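Prolyl endopeptidase (Myxococcus xanthus, PDB 2BKL) probably hydrolyses oligopeptides after proline, and much less readily after alanine, as a serine endopeptidase of the S9A family. Local coordinates at residues 526-531 with 550-555; 482-487 with 502-507; 129-134 with 177-182; 420-425 with 510-515. One frame throughout, in Å; residues are numbered along the deposited sequence.

In the fold
Contacts 1, 2 and 4 gather in the catalytic alpha/beta-hydrolase domain, whereas contact 3 lies on the other side of the chain's centre, about 49 Å from contact 1 (centre to centre), in the beta-propeller. Contacts 1 and 2 are buried; contacts 3 and 4 are only partly so. Contacts 2 and 4 share helix 503-518, using successive parts of it, and contacts 1 and 4 reach the same mixed sheet and meet where Y550 OH approaches H510 ND1. Chemistry follows place: backbone bonds between inner strands in contact 1, a guanidinium-amide stack in contact 2, one backbone N-H to serine hydroxyl bond between propeller turns in contact 3, and aromatic-alanine packing at an edge strand in contact 4.

Contact 1: residues 526-531 with 550-555; sequences RLAIYG and YGAVVC
I529 turns CG1 into the position between its backbone N and carbonyl carbon (chi1 54°), and the extended chain beyond it lays CD1 over the centre of one face of the Y550 ring. This is a CH-pi contact, with I529 CD1 4.0 Å from the centroid of the Y550 ring, while the other branch, I529 CG2, touches Y550 CD1 at 3.7 Å. On the same side of the sheet I529 CG1 runs beside V553 CG2, 3.8 Å away, and V539 of helix 534-545 covers both residues. Across the sheet, Y530 CD2 meets V554 CG1 at 3.4 Å. An alanine in place of I529 lacks CG1, CG2 and CD1 and would probably leave the Y550 ring freer to shift, with a gap beside V553. The strands run parallel, as expected of a beta-alpha-beta unit: I529 N donates to A552 O, and V554 N reaches I529 O in a nearly straight bond of 2.8 Å (172°). At the start, L527 O accepts from both G551 N and A552 N. Backbone bonds fix the register, apolar side chains fill the layers under helices 534-545 and 657-674 on opposite sides, and the strand so held leads at G531 into the probable nucleophile elbow.

Contact 2: residues 482-487 with 502-507; sequences NLRGGG and KQNVFD
N504 meets the loop 482-487 by stacking on R484. Its CB stands over the centre of one face of the guanidinium, 3.7 Å from R484 NH2, and its amide plane lies only 2° from that of the guanidinium, with N504 ND2 3.7 Å from R484 NH1. A bend at chi3 (-73°) in the arginine chain brings the flat group round to the asparagine. The polar ends look elsewhere: R484 forms salt bridges to D508 and D426, and N504 ND2 bonds to A496 O, which together should hold both planes against rotation. V505 comes next and sets both methyls against the carbonyl of R484 in a type II beta turn, L483 to G486, in the loop that follows strand 477-481 of the alpha/beta-hydrolase fold. Its CG2 presses on R484 O at 3.3 Å, and its CG1 meets L483 CD1 at 3.9 Å, the two side chains crossing at about a right angle. G485, with its positive phi of 90°, passes so near that a side chain there would be crowded against V505 CG2.

Contact 3: residues 129-134 with 177-182; sequences SWDGKK and PDSKGF. With SO4 (sulfate ion), chain F.
S179 reaches into the turn at 129-134, and its short side chain carries most of the meeting. Its CB rests against the carboxylate of D131, 3.5 Å from D131 OD2, and also faces S129 CB at 4.0 Å. With chi1 at -62° the next bond sets OG beside the serine's own backbone N and directs it at the turn, where it accepts a hydrogen bond from D131 N, 3.1 Å away and somewhat bent (143°). S129 CB flanks the same oxygen at 3.8 Å. The carboxylate beside it is itself held: D131 OD1 takes S129 OG at 2.6 Å, nearly along its C-O axis, and K133 N from above the carboxylate plane, the latter closing an Asx turn. Beside the serine, W130 CD1 packs on P177 CA at 3.9 Å, while W130 NE1 bonds to W175 O. On the outer side D178 N donates to O2 of a sulfate ion, probably from the crystallisation liquor, at 2.9 Å. A type I beta turn from S129 to G132, in the hairpin joining strands 121-128 and 134-141, is thus pinned to the hairpin turn joining strands 174-175 and 181-186 in the N-terminal beta-propeller, consistent with packing between neighbouring blades.

Contact 4: residues 420-425 with 510-515; sequences VFYASK and HAAAEY
Y422 is the largest bump on the strand side, and helix 510-515 receives it in a hollow floored by A511 and A512 and walled by Y515. The ring lies with one face over A512 CA, offset toward the rim, where the small alanine side chains let it come close: Y422 CE2 touches A511 CB at 3.6 Å and Y422 OH touches A512 CB at 3.4 Å. Its chi1 of 65° puts CG between the backbone N and carbonyl carbon, tipping the ring down onto the helix. A second bump answers from the helix. The Y515 ring rises toward the strand, its CD2 3.6 Å from Y422 CB, and its far end fits against V420, with Y515 CE1 3.7 Å from V420 CG2 and Y515 OH 3.4 Å from V420 CG1. A511 CB tucks under the backbone at S424 CA, 4.0 Å away. The short segments cross at 115°, edge strand 415-423 over helix 503-518. A leucine in place of Y422, with no hydroxyl for D508 O and no ring over A512, would probably leave the strand less firmly tied and a gap above the alanines. Across these segments the contact is apolar packing with polar ties just beside it: Y422 OH bonds to D508 O and S424 OG to D508 OD1, so shape seats the strand while D508, about one turn before A512, probably helps fix it.

Contact 1: residues 526-531 with 550-555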
loop_
_atom_site.group_PDB
_atom_site.type_symbol
_atom_site.label_atom_id
_atom_site.label_comp_id
_atom_site.label_asym_id
_atom_site.label_seq_id
_atom_site.Cartn_x
_atom_site.Cartn_y
_atom_site.Cartn_z
ATOM N N ARG A 526 -5.534 -28.090 -4.036
ATOM C CA ARG A 526 -6.666 -27.201 -3.984
ATOM C C ARG A 526 -6.312 -25.856 -3.332
ATOM O O ARG A 526 -7.207 -25.049 -3.044
ATOM C CB ARG A 526 -7.772 -27.868 -3.174
ATOM C CG ARG A 526 -8.303 -29.151 -3.801
ATOM C CD ARG A 526 -9.270 -28.875 -4.932
ATOM N NE ARG A 526 -10.610 -28.703 -4.394
ATOM C CZ ARG A 526 -11.710 -28.530 -5.122
ATOM N NH1 ARG A 526 -11.641 -28.384 -6.433
ATOM N NH2 ARG A 526 -12.887 -28.458 -4.520
ATOM N N LEU A 527 -5.023 -25.597 -3.132
ATOM C CA LEU A 527 -4.561 -24.384 -2.466
ATOM C C LEU A 527 -3.844 -23.459 -3.425
ATOM O O LEU A 527 -2.883 -23.853 -4.069
ATOM C CB LEU A 527 -3.617 -24.753 -1.310
ATOM C CG LEU A 527 -2.969 -23.592 -0.536
ATOM C CD1 LEU A 527 -4.022 -22.745 0.126
ATOM C CD2 LEU A 527 -1.950 -24.089 0.466
ATOM N N ALA A 528 -4.293 -22.223 -3.464
ATOM C CA ALA A 528 -3.621 -21.150 -4.217
ATOM C C ALA A 528 -3.082 -20.097 -3.252
ATOM O O ALA A 528 -3.653 -19.841 -2.186
ATOM C CB ALA A 528 -4.589 -20.513 -5.188
ATOM N N ILE A 529 -1.987 -19.465 -3.654
ATOM C CA ILE A 529 -1.441 -18.312 -2.957
ATOM C C ILE A 529 -1.413 -17.110 -3.856
ATOM O O ILE A 529 -1.225 -17.219 -5.067
ATOM C CB ILE A 529 -0.060 -18.599 -2.370
ATOM C CG1 ILE A 529 0.947 -19.120 -3.409
ATOM C CG2 ILE A 529 -0.190 -19.536 -1.177
ATOM C CD1 ILE A 529 2.345 -19.257 -2.892
ATOM N N TYR A 530 -1.608 -15.945 -3.251
ATOM C CA TYR A 530 -1.646 -14.660 -3.936
ATOM C C TYR A 530 -0.812 -13.653 -3.160
ATOM O O TYR A 530 -0.917 -13.561 -1.940
ATOM C CB TYR A 530 -3.086 -14.085 -4.075
ATOM C CG TYR A 530 -3.113 -12.702 -4.759
ATOM C CD1 TYR A 530 -2.763 -11.535 -4.056
ATOM C CD2 TYR A 530 -3.377 -12.558 -6.089
ATOM C CE1 TYR A 530 -2.731 -10.291 -4.672
ATOM C CE2 TYR A 530 -3.376 -11.304 -6.703
ATOM C CZ TYR A 530 -3.031 -10.195 -6.001
ATOM O OH TYR A 530 -3.033 -8.957 -6.646
ATOM N N GLY A 531 -0.018 -12.878 -3.893
ATOM C CA GLY A 531 0.613 -11.715 -3.317
ATOM C C GLY A 531 1.000 -10.731 -4.382
ATOM O O GLY A 531 1.242 -11.123 -5.507
ATOM N N TYR A 550 1.665 -26.148 -2.732
ATOM C CA TYR A 550 0.776 -25.232 -3.433
ATOM C C TYR A 550 0.305 -25.789 -4.766
ATOM O O TYR A 550 1.066 -26.466 -5.468
ATOM C CB TYR A 550 1.500 -23.904 -3.672
ATOM C CG TYR A 550 2.181 -23.345 -2.431
ATOM C CD1 TYR A 550 1.429 -22.813 -1.386
ATOM C CD2 TYR A 550 3.559 -23.360 -2.288
ATOM C CE1 TYR A 550 2.038 -22.312 -0.269
ATOM C CE2 TYR A 550 4.200 -22.872 -1.160
ATOM C CZ TYR A 550 3.424 -22.343 -0.136
ATOM O OH TYR A 550 4.030 -21.886 0.993
ATOM N N GLY A 551 -0.955 -25.530 -5.102
ATOM C CA GLY A 551 -1.528 -25.902 -6.377
ATOM C C GLY A 551 -1.441 -24.807 -7.434
ATOM O O GLY A 551 -1.318 -25.092 -8.645
ATOM N N ALA A 552 -1.502 -23.556 -6.992
ATOM C CA ALA A 552 -1.451 -22.424 -7.913
ATOM C C ALA A 552 -0.900 -21.193 -7.214
ATOM O O ALA A 552 -0.983 -21.061 -5.977
ATOM C CB ALA A 552 -2.810 -22.161 -8.487
ATOM N N VAL A 553 -0.355 -20.290 -8.020
ATOM C CA VAL A 553 0.258 -19.054 -7.534
ATOM C C VAL A 553 -0.207 -17.932 -8.432
ATOM O O VAL A 553 -0.117 -18.036 -9.676
ATOM C CB VAL A 553 1.775 -19.142 -7.610
ATOM C CG1 VAL A 553 2.465 -17.824 -7.262
ATOM C CG2 VAL A 553 2.328 -20.268 -6.751
ATOM N N VAL A 554 -0.676 -16.861 -7.829
ATOM C CA VAL A 554 -0.978 -15.608 -8.511
ATOM C C VAL A 554 0.000 -14.567 -7.970
ATOM O O VAL A 554 0.008 -14.285 -6.771
ATOM C CB VAL A 554 -2.435 -15.150 -8.313
ATOM C CG1 VAL A 554 -2.693 -13.883 -9.140
ATOM C CG2 VAL A 554 -3.411 -16.256 -8.710
ATOM N N CYS A 555 0.810 -13.991 -8.867
ATOM C CA CYS A 555 1.969 -13.170 -8.467
ATOM C C CYS A 555 1.804 -11.854 -9.189
ATOM O O CYS A 555 1.904 -11.806 -10.414
ATOM C CB CYS A 555 3.256 -13.903 -8.864
ATOM S SG CYS A 555 4.774 -13.029 -8.523
#

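Contact 2: residues 482-487 with 502-507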
loop_
_atom_site.group_PDB
_atom_site.type_symbol
_atom_site.label_atom_id
_atom_site.label_comp_id
_atom_site.label_asym_id
_atom_site.label_seq_id
_atom_site.Cartn_x
_atom_site.Cartn_y
_atom_site.Cartn_z
ATOM N N ASN A 482 -0.989 -12.880 8.962
ATOM C CA ASN A 482 -0.332 -11.692 9.506
ATOM C C ASN A 482 1.139 -12.011 9.769
ATOM O O ASN A 482 1.634 -12.002 10.902
ATOM C CB ASN A 482 -1.031 -11.234 10.788
ATOM C CG ASN A 482 -2.437 -10.787 10.554
ATOM O OD1 ASN A 482 -3.378 -11.521 10.823
ATOM N ND2 ASN A 482 -2.594 -9.565 10.069
ATOM N N LEU A 483 1.834 -12.238 8.672
ATOM C CA LEU A 483 3.221 -12.653 8.676
ATOM C C LEU A 483 4.124 -11.610 9.339
ATOM O O LEU A 483 3.834 -10.400 9.345
ATOM C CB LEU A 483 3.709 -12.839 7.262
ATOM C CG LEU A 483 2.893 -13.714 6.342
ATOM C CD1 LEU A 483 3.460 -13.653 4.894
ATOM C CD2 LEU A 483 2.873 -15.128 6.851
ATOM N N ARG A 484 5.225 -12.078 9.915
ATOM C CA ARG A 484 6.287 -11.162 10.351
ATOM C C ARG A 484 6.751 -10.304 9.164
ATOM O O ARG A 484 6.447 -10.604 7.982
ATOM C CB ARG A 484 7.446 -11.914 10.996
ATOM C CG ARG A 484 7.140 -12.353 12.418
ATOM C CD ARG A 484 8.226 -13.199 13.071
ATOM N NE ARG A 484 8.244 -14.539 12.493
ATOM C CZ ARG A 484 9.097 -15.466 12.853
ATOM N NH1 ARG A 484 10.013 -15.199 13.763
ATOM N NH2 ARG A 484 9.070 -16.648 12.267
ATOM N N GLY A 485 7.425 -9.202 9.479
ATOM C CA GLY A 485 7.693 -8.171 8.515
ATOM C C GLY A 485 6.611 -7.118 8.469
ATOM O O GLY A 485 6.895 -5.972 8.147
ATOM N N GLY A 486 5.369 -7.492 8.767
ATOM C CA GLY A 486 4.323 -6.538 9.016
ATOM C C GLY A 486 4.501 -5.837 10.338
ATOM O O GLY A 486 5.465 -6.047 11.065
ATOM N N GLY A 487 3.548 -4.976 10.663
ATOM C CA GLY A 487 3.595 -4.210 11.896
ATOM C C GLY A 487 2.647 -4.672 12.980
ATOM O O GLY A 487 2.468 -3.961 13.947
ATOM N N LYS A 502 14.569 -11.914 6.626
ATOM C CA LYS A 502 13.478 -12.016 5.649
ATOM C C LYS A 502 12.928 -13.426 5.485
ATOM O O LYS A 502 11.717 -13.604 5.271
ATOM C CB LYS A 502 13.915 -11.440 4.300
ATOM C CG LYS A 502 12.819 -11.358 3.241
ATOM C CD LYS A 502 11.699 -10.379 3.644
ATOM C CE LYS A 502 10.698 -10.187 2.526
ATOM N NZ LYS A 502 9.628 -9.196 2.892
ATOM N N GLN A 503 13.796 -14.434 5.601
ATOM C CA GLN A 503 13.364 -15.804 5.452
ATOM C C GLN A 503 12.278 -16.162 6.458
ATOM O O GLN A 503 11.458 -17.048 6.204
ATOM C CB GLN A 503 14.534 -16.784 5.560
ATOM C CG GLN A 503 14.191 -18.253 5.387
ATOM C CD GLN A 503 13.574 -18.564 4.061
ATOM O OE1 GLN A 503 14.058 -18.069 3.040
ATOM N NE2 GLN A 503 12.572 -19.458 4.035
ATOM N N ASN A 504 12.255 -15.519 7.629
ATOM C CA ASN A 504 11.173 -15.783 8.586
ATOM C C ASN A 504 9.783 -15.519 7.999
ATOM O O ASN A 504 8.819 -16.189 8.340
ATOM C CB ASN A 504 11.315 -14.919 9.816
ATOM C CG ASN A 504 12.485 -15.303 10.723
ATOM O OD1 ASN A 504 12.984 -16.427 10.714
ATOM N ND2 ASN A 504 12.909 -14.354 11.548
ATOM N N VAL A 505 9.660 -14.534 7.111
ATOM C CA VAL A 505 8.391 -14.203 6.504
ATOM C C VAL A 505 7.930 -15.387 5.670
ATOM O O VAL A 505 6.765 -15.798 5.722
ATOM C CB VAL A 505 8.532 -12.992 5.574
ATOM C CG1 VAL A 505 7.235 -12.646 4.927
ATOM C CG2 VAL A 505 9.063 -11.810 6.351
ATOM N N PHE A 506 8.840 -15.926 4.872
ATOM C CA PHE A 506 8.547 -17.049 4.026
ATOM C C PHE A 506 8.228 -18.282 4.843
ATOM O O PHE A 506 7.252 -18.987 4.549
ATOM C CB PHE A 506 9.685 -17.301 3.022
ATOM C CG PHE A 506 10.173 -16.047 2.296
ATOM C CD1 PHE A 506 9.302 -15.046 1.941
ATOM C CD2 PHE A 506 11.519 -15.890 1.993
ATOM C CE1 PHE A 506 9.748 -13.928 1.272
ATOM C CE2 PHE A 506 11.973 -14.740 1.322
ATOM C CZ PHE A 506 11.088 -13.787 0.961
ATOM N N ASP A 507 8.983 -18.492 5.916
ATOM C CA ASP A 507 8.680 -19.605 6.828
ATOM C C ASP A 507 7.293 -19.473 7.473
ATOM O O ASP A 507 6.553 -20.447 7.567
ATOM C CB ASP A 507 9.745 -19.752 7.878
ATOM C CG ASP A 507 11.071 -20.187 7.334
ATOM O OD1 ASP A 507 11.150 -20.756 6.217
ATOM O OD2 ASP A 507 12.077 -19.986 8.011
#

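Contact 3: residues 129-134 with 177-182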
loop_
_atom_site.group_PDB
_atom_site.type_symbol
_atom_site.label_atom_id
_atom_site.label_comp_id
_atom_site.label_asym_id
_atom_site.label_seq_id
_atom_site.Cartn_x
_atom_site.Cartn_y
_atom_site.Cartn_z
ATOM N N SER A 129 -7.351 24.081 0.355
ATOM C CA SER A 129 -6.839 25.234 1.094
ATOM C C SER A 129 -7.740 25.502 2.308
ATOM O O SER A 129 -8.898 25.106 2.356
ATOM C CB SER A 129 -6.746 26.454 0.181
ATOM O OG SER A 129 -8.034 26.870 -0.247
ATOM N N TRP A 130 -7.170 26.158 3.319
ATOM C CA TRP A 130 -7.872 26.376 4.577
ATOM C C TRP A 130 -9.100 27.254 4.417
ATOM O O TRP A 130 -10.039 27.107 5.190
ATOM C CB TRP A 130 -6.918 26.918 5.668
ATOM C CG TRP A 130 -5.888 25.892 5.970
ATOM C CD1 TRP A 130 -4.583 25.885 5.554
ATOM C CD2 TRP A 130 -6.097 24.634 6.613
ATOM N NE1 TRP A 130 -3.970 24.721 5.936
ATOM C CE2 TRP A 130 -4.874 23.922 6.576
ATOM C CE3 TRP A 130 -7.202 24.018 7.218
ATOM C CZ2 TRP A 130 -4.716 22.642 7.140
ATOM C CZ3 TRP A 130 -7.047 22.758 7.766
ATOM C CH2 TRP A 130 -5.821 22.076 7.721
ATOM N N ASP A 131 -9.113 28.125 3.405
ATOM C CA ASP A 131 -10.270 28.966 3.128
ATOM C C ASP A 131 -11.364 28.281 2.298
ATOM O O ASP A 131 -12.426 28.871 2.043
ATOM C CB ASP A 131 -9.854 30.316 2.514
ATOM C CG ASP A 131 -9.262 30.213 1.141
ATOM O OD1 ASP A 131 -9.163 29.084 0.609
ATOM O OD2 ASP A 131 -8.848 31.225 0.517
ATOM N N GLY A 132 -11.104 27.052 1.869
ATOM C CA GLY A 132 -12.054 26.281 1.068
ATOM C C GLY A 132 -12.214 26.801 -0.344
ATOM O O GLY A 132 -13.156 26.378 -1.021
ATOM N N LYS A 133 -11.289 27.641 -0.803
ATOM C CA LYS A 133 -11.424 28.281 -2.128
ATOM C C LYS A 133 -10.580 27.630 -3.232
ATOM O O LYS A 133 -10.834 27.905 -4.415
ATOM C CB LYS A 133 -11.071 29.755 -2.078
ATOM C CG LYS A 133 -11.804 30.566 -1.016
ATOM C CD LYS A 133 -13.256 30.727 -1.258
ATOM C CE LYS A 133 -13.831 31.759 -0.235
ATOM N NZ LYS A 133 -15.278 31.624 -0.039
ATOM N N LYS A 134 -9.585 26.828 -2.877
ATOM C CA LYS A 134 -8.653 26.231 -3.834
ATOM C C LYS A 134 -8.412 24.771 -3.475
ATOM O O LYS A 134 -8.448 24.385 -2.295
ATOM C CB LYS A 134 -7.276 26.940 -3.807
ATOM C CG LYS A 134 -7.290 28.438 -3.997
ATOM C CD LYS A 134 -7.735 28.880 -5.376
ATOM C CE LYS A 134 -7.584 30.395 -5.534
ATOM N NZ LYS A 134 -8.034 30.832 -6.864
ATOM N N PRO A 177 -1.783 28.711 6.483
ATOM C CA PRO A 177 -3.077 29.230 6.970
ATOM C C PRO A 177 -3.667 30.385 6.142
ATOM O O PRO A 177 -4.901 30.535 6.140
ATOM C CB PRO A 177 -2.764 29.680 8.392
ATOM C CG PRO A 177 -1.497 29.085 8.784
ATOM C CD PRO A 177 -0.775 28.641 7.556
ATOM N N ASP A 178 -2.839 31.168 5.452
ATOM C CA ASP A 178 -3.323 32.264 4.604
ATOM C C ASP A 178 -3.864 31.826 3.250
ATOM O O ASP A 178 -4.355 32.654 2.488
ATOM C CB ASP A 178 -2.227 33.315 4.409
ATOM C CG ASP A 178 -0.956 32.765 3.740
ATOM O OD1 ASP A 178 -0.955 31.609 3.249
ATOM O OD2 ASP A 178 0.094 33.465 3.657
ATOM N N SER A 179 -3.767 30.531 2.967
ATOM C CA SER A 179 -4.223 29.938 1.703
ATOM C C SER A 179 -3.529 30.556 0.485
ATOM O O SER A 179 -4.039 30.431 -0.644
ATOM C CB SER A 179 -5.751 30.051 1.537
ATOM O OG SER A 179 -6.397 29.342 2.562
ATOM N N LYS A 180 -2.365 31.152 0.695
ATOM C CA LYS A 180 -1.656 31.838 -0.382
ATOM C C LYS A 180 -0.650 30.948 -1.116
ATOM O O LYS A 180 -0.129 31.344 -2.170
ATOM C CB LYS A 180 -0.953 33.086 0.161
ATOM C CG LYS A 180 -1.947 34.174 0.580
ATOM C CD LYS A 180 -1.358 35.568 0.586
ATOM C CE LYS A 180 -2.406 36.639 0.910
ATOM N NZ LYS A 180 -3.605 36.546 0.016
ATOM N N GLY A 181 -0.422 29.742 -0.612
ATOM C CA GLY A 181 0.505 28.819 -1.243
ATOM C C GLY A 181 0.695 27.598 -0.363
ATOM O O GLY A 181 0.018 27.420 0.682
ATOM N N PHE A 182 1.564 26.698 -0.784
ATOM C CA PHE A 182 1.739 25.442 -0.079
ATOM C C PHE A 182 3.189 24.946 -0.148
ATOM O O PHE A 182 3.931 25.220 -1.110
ATOM C CB PHE A 182 0.794 24.386 -0.628
ATOM C CG PHE A 182 0.849 24.215 -2.122
ATOM C CD1 PHE A 182 1.855 23.423 -2.718
ATOM C CD2 PHE A 182 -0.133 24.769 -2.935
ATOM C CE1 PHE A 182 1.878 23.264 -4.109
ATOM C CE2 PHE A 182 -0.101 24.591 -4.333
ATOM C CZ PHE A 182 0.886 23.836 -4.893
HETATM S S SO4 F . 0.760 32.181 7.309
HETATM O O1 SO4 F . 1.748 32.925 6.529
HETATM O O2 SO4 F . -0.135 31.606 6.337
HETATM O O3 SO4 F . 1.463 31.245 8.190
HETATM O O4 SO4 F . -0.025 33.095 8.159
#

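Contact 4: residues 420-425 with 510-515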
loop_
_atom_site.group_PDB
_atom_site.type_symbol
_atom_site.label_atom_id
_atom_site.label_comp_id
_atom_site.label_asym_id
_atom_site.label_seq_id
_atom_site.Cartn_x
_atom_site.Cartn_y
_atom_site.Cartn_z
ATOM N N VAL A 420 -7.315 -17.402 13.795
ATOM C CA VAL A 420 -6.542 -18.496 14.327
ATOM C C VAL A 420 -5.101 -18.069 14.525
ATOM O O VAL A 420 -4.658 -17.036 13.997
ATOM C CB VAL A 420 -6.615 -19.726 13.393
ATOM C CG1 VAL A 420 -8.065 -20.170 13.221
ATOM C CG2 VAL A 420 -5.950 -19.465 12.032
ATOM N N PHE A 421 -4.368 -18.870 15.290
ATOM C CA PHE A 421 -2.984 -18.668 15.605
ATOM C C PHE A 421 -2.217 -19.950 15.384
ATOM O O PHE A 421 -2.530 -20.974 16.007
ATOM C CB PHE A 421 -2.834 -18.135 17.034
ATOM C CG PHE A 421 -3.644 -16.921 17.297
ATOM C CD1 PHE A 421 -3.122 -15.682 16.993
ATOM C CD2 PHE A 421 -4.916 -16.995 17.794
ATOM C CE1 PHE A 421 -3.862 -14.530 17.191
ATOM C CE2 PHE A 421 -5.673 -15.804 17.984
ATOM C CZ PHE A 421 -5.119 -14.591 17.653
ATOM N N TYR A 422 -1.216 -19.921 14.525
ATOM C CA TYR A 422 -0.451 -21.130 14.206
ATOM C C TYR A 422 1.022 -20.907 14.522
ATOM O O TYR A 422 1.498 -19.775 14.579
ATOM C CB TYR A 422 -0.648 -21.539 12.730
ATOM C CG TYR A 422 -0.121 -20.560 11.727
ATOM C CD1 TYR A 422 -0.903 -19.522 11.242
ATOM C CD2 TYR A 422 1.195 -20.634 11.281
ATOM C CE1 TYR A 422 -0.382 -18.596 10.360
ATOM C CE2 TYR A 422 1.693 -19.719 10.388
ATOM C CZ TYR A 422 0.903 -18.704 9.937
ATOM O OH TYR A 422 1.415 -17.778 9.054
ATOM N N ALA A 423 1.764 -21.976 14.754
ATOM C CA ALA A 423 3.183 -21.890 15.049
ATOM C C ALA A 423 3.989 -21.982 13.782
ATOM O O ALA A 423 3.783 -22.882 12.967
ATOM C CB ALA A 423 3.595 -22.982 16.004
ATOM N N SER A 424 4.910 -21.040 13.625
ATOM C CA SER A 424 5.937 -21.076 12.596
ATOM C C SER A 424 7.038 -22.016 12.993
ATOM O O SER A 424 7.030 -22.530 14.103
ATOM C CB SER A 424 6.480 -19.658 12.383
ATOM O OG SER A 424 7.172 -19.590 11.163
ATOM N N LYS A 425 7.963 -22.232 12.073
ATOM C CA LYS A 425 9.107 -23.125 12.286
ATOM C C LYS A 425 9.854 -22.880 13.613
ATOM O O LYS A 425 10.181 -23.823 14.338
ATOM C CB LYS A 425 10.067 -22.962 11.105
ATOM C CG LYS A 425 10.893 -24.156 10.797
ATOM C CD LYS A 425 11.670 -23.911 9.505
ATOM C CE LYS A 425 12.937 -23.156 9.788
ATOM N NZ LYS A 425 14.073 -23.641 8.935
ATOM N N HIS A 510 4.839 -20.511 4.584
ATOM C CA HIS A 510 4.780 -21.959 4.398
ATOM C C HIS A 510 3.957 -22.617 5.546
ATOM O O HIS A 510 3.176 -23.522 5.301
ATOM C CB HIS A 510 6.132 -22.608 4.398
ATOM C CG HIS A 510 7.056 -22.194 3.291
ATOM N ND1 HIS A 510 6.710 -22.270 1.959
ATOM C CD2 HIS A 510 8.352 -21.790 3.332
ATOM C CE1 HIS A 510 7.753 -21.903 1.230
ATOM N NE2 HIS A 510 8.755 -21.589 2.036
ATOM N N ALA A 511 4.149 -22.158 6.778
ATOM C CA ALA A 511 3.442 -22.718 7.925
ATOM C C ALA A 511 1.949 -22.435 7.854
ATOM O O ALA A 511 1.155 -23.256 8.315
ATOM C CB ALA A 511 4.056 -22.207 9.216
ATOM N N ALA A 512 1.537 -21.297 7.295
ATOM C CA ALA A 512 0.104 -21.019 7.102
ATOM C C ALA A 512 -0.487 -22.034 6.126
ATOM O O ALA A 512 -1.581 -22.555 6.365
ATOM C CB ALA A 512 -0.109 -19.624 6.575
ATOM N N ALA A 513 0.235 -22.311 5.043
ATOM C CA ALA A 513 -0.227 -23.280 4.071
ATOM C C ALA A 513 -0.342 -24.656 4.671
ATOM O O ALA A 513 -1.306 -25.378 4.415
ATOM C CB ALA A 513 0.704 -23.310 2.866
ATOM N N GLU A 514 0.611 -25.016 5.508
ATOM C CA GLU A 514 0.565 -26.315 6.168
ATOM C C GLU A 514 -0.609 -26.359 7.164
ATOM O O GLU A 514 -1.292 -27.380 7.287
ATOM C CB GLU A 514 1.854 -26.605 6.916
ATOM C CG GLU A 514 3.045 -26.896 6.003
ATOM C CD GLU A 514 4.392 -26.869 6.746
ATOM O OE1 GLU A 514 4.581 -26.096 7.710
ATOM O OE2 GLU A 514 5.262 -27.678 6.384
ATOM N N TYR A 515 -0.838 -25.261 7.874
ATOM C CA TYR A 515 -1.937 -25.197 8.846
ATOM C C TYR A 515 -3.299 -25.411 8.169
ATOM O O TYR A 515 -4.140 -26.156 8.667
ATOM C CB TYR A 515 -1.928 -23.849 9.561
ATOM C CG TYR A 515 -3.106 -23.636 10.466
ATOM C CD1 TYR A 515 -4.294 -23.087 9.995
ATOM C CD2 TYR A 515 -3.071 -24.004 11.803
ATOM C CE1 TYR A 515 -5.399 -22.928 10.811
ATOM C CE2 TYR A 515 -4.131 -23.806 12.619
ATOM C CZ TYR A 515 -5.304 -23.248 12.144
ATOM O OH TYR A 515 -6.408 -23.097 12.956
#